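Local coordinates for uncharacterized protein (Exiguobacterium sibiricum, PDB 3B77) that is of unknown function but carries a bacterial pleckstrin-homology domain, together with a helical region that probably serves in oligomerisation, at residues Y41-H50 against F92-I101. Residues are numbered along the deposited sequence; the frame is centred on the assembly and turned at random.
Sequences YCFTNLALVH and FEIGGKHYSI
Two antiparallel hairpins from the two sheets of the PH domain face each other here, and Tyr41, Leu48 and His50 meet Tyr99 and Ile101 in the buried layer between them. The strands 41-44 and 97-101 cross at 110°, with axes 11.1 Å apart, a gap that large apolar and aromatic residues can fill. The CD1 methyl at the end of the Ile101 chain reaches over one face of the Tyr41 ring, 3.7 Å from its centroid in a CH-pi contact. With CG anti to the backbone N (chi1 169°), Leu48 reaches across the gap to put CD2 over a face of Tyr99, while its CB packs on Ile94 CD1. Tyr41 and Tyr99 meet edge to edge, CE1 to CE2 at 3.7 Å. Phe43 CE2 touches Phe92 CZ at 3.9 Å, the rings oblique at 64°. Tyrosine and histidine suit this buried layer because each pairs ring carbon with a polar atom: a weak, bent hydrogen bond joins His50 ND1 and Tyr99 OH at 2.8 Å, and the Tyr99 edge is turned to the His50 face in an offset edge-to-face pair. His50 NE2 is hydrogen-bonded to Asp39 OD2, which would help fix the imidazole's rotation. Strand 62-67 adds Tyr66 against Ile94 and Tyr99, and strand 73-79 brings Val76 onto Phe92.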
loop_
_atom_site.group_PDB
_atom_site.type_symbol
_atom_site.label_atom_id
_atom_site.label_comp_id
_atom_site.label_asym_id
_atom_site.label_seq_id
_atom_site.Cartn_x
_atom_site.Cartn_y
_atom_site.Cartn_z
ATOM N N TYR A 41 -31.290 -5.571 53.974
ATOM C CA TYR A 41 -30.304 -6.055 53.009
ATOM C C TYR A 41 -30.457 -7.560 52.847
ATOM O O TYR A 41 -30.094 -8.322 53.721
ATOM C CB TYR A 41 -28.895 -5.729 53.492
ATOM C CG TYR A 41 -28.654 -4.271 53.736
ATOM C CD1 TYR A 41 -28.248 -3.437 52.723
ATOM C CD2 TYR A 41 -28.817 -3.729 54.995
ATOM C CE1 TYR A 41 -28.012 -2.105 52.950
ATOM C CE2 TYR A 41 -28.589 -2.390 55.244
ATOM C CZ TYR A 41 -28.182 -1.585 54.218
ATOM O OH TYR A 41 -27.953 -0.255 54.436
ATOM N N CYS A 42 -30.958 -7.988 51.703
ATOM C CA CYS A 42 -31.301 -9.385 51.483
ATOM C C CYS A 42 -30.378 -9.976 50.451
ATOM O O CYS A 42 -30.381 -9.535 49.320
ATOM C CB CYS A 42 -32.742 -9.427 50.990
ATOM S SG CYS A 42 -33.453 -11.015 50.727
ATOM N N PHE A 43 -29.558 -10.941 50.864
ATOM C CA PHE A 43 -28.598 -11.601 49.982
ATOM C C PHE A 43 -29.144 -12.956 49.560
ATOM O O PHE A 43 -29.270 -13.849 50.377
ATOM C CB PHE A 43 -27.259 -11.794 50.679
ATOM C CG PHE A 43 -26.572 -10.508 51.051
ATOM C CD1 PHE A 43 -26.885 -9.858 52.236
ATOM C CD2 PHE A 43 -25.618 -9.958 50.221
ATOM C CE1 PHE A 43 -26.240 -8.677 52.591
ATOM C CE2 PHE A 43 -24.974 -8.809 50.551
ATOM C CZ PHE A 43 -25.278 -8.149 51.742
ATOM N N THR A 44 -29.453 -13.089 48.273
ATOM C CA THR A 44 -29.990 -14.331 47.714
ATOM C C THR A 44 -28.940 -14.963 46.808
ATOM O O THR A 44 -27.844 -14.390 46.614
ATOM C CB THR A 44 -31.276 -14.095 46.858
ATOM O OG1 THR A 44 -30.914 -13.652 45.548
ATOM C CG2 THR A 44 -32.213 -13.079 47.507
ATOM N N ASN A 45 -29.281 -16.141 46.265
ATOM C CA ASN A 45 -28.416 -16.831 45.323
ATOM C C ASN A 45 -28.245 -16.080 44.015
ATOM O O ASN A 45 -27.243 -16.244 43.342
ATOM C CB ASN A 45 -28.914 -18.249 45.032
ATOM C CG ASN A 45 -30.332 -18.282 44.564
ATOM O OD1 ASN A 45 -31.171 -17.545 45.060
ATOM N ND2 ASN A 45 -30.615 -19.132 43.614
ATOM N N LEU A 46 -29.205 -15.230 43.673
ATOM C CA LEU A 46 -29.167 -14.497 42.425
ATOM C C LEU A 46 -28.811 -13.027 42.540
ATOM O O LEU A 46 -28.297 -12.460 41.569
ATOM C CB LEU A 46 -30.519 -14.589 41.728
ATOM C CG LEU A 46 -31.115 -15.974 41.521
ATOM C CD1 LEU A 46 -32.583 -15.819 41.092
ATOM C CD2 LEU A 46 -30.315 -16.889 40.538
ATOM N N ALA A 47 -29.097 -12.393 43.680
ATOM C CA ALA A 47 -28.977 -10.931 43.790
ATOM C C ALA A 47 -28.940 -10.407 45.209
ATOM O O ALA A 47 -29.203 -11.155 46.174
ATOM C CB ALA A 47 -30.151 -10.250 43.082
ATOM N N LEU A 48 -28.577 -9.112 45.303
ATOM C CA LEU A 48 -28.763 -8.290 46.508
ATOM C C LEU A 48 -30.094 -7.482 46.323
ATOM O O LEU A 48 -30.251 -6.657 45.404
ATOM C CB LEU A 48 -27.583 -7.328 46.769
ATOM C CG LEU A 48 -27.812 -6.245 47.845
ATOM C CD1 LEU A 48 -28.076 -6.841 49.243
ATOM C CD2 LEU A 48 -26.649 -5.216 47.874
ATOM N N VAL A 49 -31.048 -7.757 47.209
ATOM C CA VAL A 49 -32.319 -7.057 47.228
ATOM C C VAL A 49 -32.198 -6.134 48.425
ATOM O O VAL A 49 -31.893 -6.570 49.507
ATOM C CB VAL A 49 -33.492 -8.040 47.331
ATOM C CG1 VAL A 49 -34.807 -7.316 47.470
ATOM C CG2 VAL A 49 -33.507 -8.958 46.125
ATOM N N HIS A 50 -32.353 -4.840 48.180
ATOM C CA HIS A 50 -32.164 -3.822 49.188
ATOM C C HIS A 50 -33.356 -2.882 49.197
ATOM O O HIS A 50 -33.693 -2.267 48.178
ATOM C CB HIS A 50 -30.897 -3.039 48.882
ATOM C CG HIS A 50 -30.704 -1.830 49.736
ATOM N ND1 HIS A 50 -30.194 -0.648 49.240
ATOM C CD2 HIS A 50 -30.960 -1.613 51.048
ATOM C CE1 HIS A 50 -30.129 0.240 50.217
ATOM N NE2 HIS A 50 -30.596 -0.318 51.321
ATOM N N PHE A 92 -18.550 -3.356 50.582
ATOM C CA PHE A 92 -18.344 -3.880 49.236
ATOM C C PHE A 92 -18.936 -2.918 48.230
ATOM O O PHE A 92 -19.596 -1.941 48.587
ATOM C CB PHE A 92 -18.948 -5.273 49.045
ATOM C CG PHE A 92 -20.403 -5.344 49.350
ATOM C CD1 PHE A 92 -20.842 -5.597 50.643
ATOM C CD2 PHE A 92 -21.344 -5.163 48.345
ATOM C CE1 PHE A 92 -22.180 -5.656 50.912
ATOM C CE2 PHE A 92 -22.679 -5.227 48.598
ATOM C CZ PHE A 92 -23.110 -5.464 49.874
ATOM N N GLU A 93 -18.652 -3.200 46.970
ATOM C CA GLU A 93 -19.183 -2.456 45.861
ATOM C C GLU A 93 -19.855 -3.451 44.946
ATOM O O GLU A 93 -19.277 -4.481 44.594
ATOM C CB GLU A 93 -18.066 -1.714 45.132
ATOM C CG GLU A 93 -17.359 -0.663 46.018
ATOM C CD GLU A 93 -16.292 0.142 45.297
ATOM O OE1 GLU A 93 -16.158 0.016 44.049
ATOM O OE2 GLU A 93 -15.594 0.910 46.010
ATOM N N ILE A 94 -21.092 -3.146 44.584
ATOM C CA ILE A 94 -21.896 -4.018 43.728
ATOM C C ILE A 94 -22.302 -3.181 42.516
ATOM O O ILE A 94 -22.938 -2.129 42.650
ATOM C CB ILE A 94 -23.069 -4.629 44.510
ATOM C CG1 ILE A 94 -23.845 -5.575 43.618
ATOM C CG2 ILE A 94 -23.967 -3.549 45.120
ATOM C CD1 ILE A 94 -24.743 -6.478 44.404
ATOM N N GLY A 95 -21.909 -3.643 41.328
ATOM C CA GLY A 95 -21.894 -2.756 40.165
ATOM C C GLY A 95 -20.807 -1.796 40.602
ATOM O O GLY A 95 -19.724 -2.248 40.990
ATOM N N GLY A 96 -21.081 -0.497 40.616
ATOM C CA GLY A 96 -20.116 0.468 41.140
ATOM C C GLY A 96 -20.566 1.102 42.430
ATOM O O GLY A 96 -19.877 1.976 42.965
ATOM N N LYS A 97 -21.728 0.676 42.927
ATOM C CA LYS A 97 -22.333 1.274 44.118
ATOM C C LYS A 97 -21.672 0.785 45.427
ATOM O O LYS A 97 -21.487 -0.417 45.628
ATOM C CB LYS A 97 -23.845 0.993 44.137
ATOM C CG LYS A 97 -24.660 1.848 45.147
ATOM C CD LYS A 97 -26.161 1.598 44.986
ATOM C CE LYS A 97 -27.009 2.299 46.027
ATOM N NZ LYS A 97 -28.435 1.868 45.869
ATOM N N HIS A 98 -21.342 1.740 46.295
ATOM C CA HIS A 98 -20.714 1.482 47.584
ATOM C C HIS A 98 -21.721 1.046 48.634
ATOM O O HIS A 98 -22.757 1.676 48.799
ATOM C CB HIS A 98 -20.003 2.754 48.066
ATOM C CG HIS A 98 -18.799 3.103 47.251
ATOM N ND1 HIS A 98 -18.881 3.448 45.917
ATOM C CD2 HIS A 98 -17.482 3.130 47.567
ATOM C CE1 HIS A 98 -17.667 3.676 45.446
ATOM N NE2 HIS A 98 -16.799 3.489 46.427
ATOM N N TYR A 99 -21.411 -0.041 49.330
ATOM C CA TYR A 99 -22.243 -0.530 50.406
ATOM C C TYR A 99 -21.411 -0.659 51.638
ATOM O O TYR A 99 -20.358 -1.261 51.619
ATOM C CB TYR A 99 -22.891 -1.873 50.070
ATOM C CG TYR A 99 -24.219 -1.693 49.399
ATOM C CD1 TYR A 99 -24.309 -1.430 48.036
ATOM C CD2 TYR A 99 -25.391 -1.731 50.130
ATOM C CE1 TYR A 99 -25.547 -1.235 47.414
ATOM C CE2 TYR A 99 -26.634 -1.532 49.520
ATOM C CZ TYR A 99 -26.707 -1.284 48.166
ATOM O OH TYR A 99 -27.938 -1.073 47.588
ATOM N N SER A 100 -21.895 -0.042 52.705
ATOM C CA SER A 100 -21.287 -0.125 54.002
ATOM C C SER A 100 -22.425 -0.453 54.946
ATOM O O SER A 100 -23.350 0.330 55.074
ATOM C CB SER A 100 -20.660 1.207 54.364
ATOM O OG SER A 100 -20.250 1.194 55.721
ATOM N N ILE A 101 -22.368 -1.612 55.590
ATOM C CA ILE A 101 -23.450 -2.054 56.469
ATOM C C ILE A 101 -22.923 -2.304 57.872
ATOM O O ILE A 101 -21.997 -3.091 58.048
ATOM C CB ILE A 101 -24.120 -3.341 55.919
ATOM C CG1 ILE A 101 -24.543 -3.143 54.447
ATOM C CG2 ILE A 101 -25.315 -3.727 56.782
ATOM C CD1 ILE A 101 -25.005 -4.412 53.761
#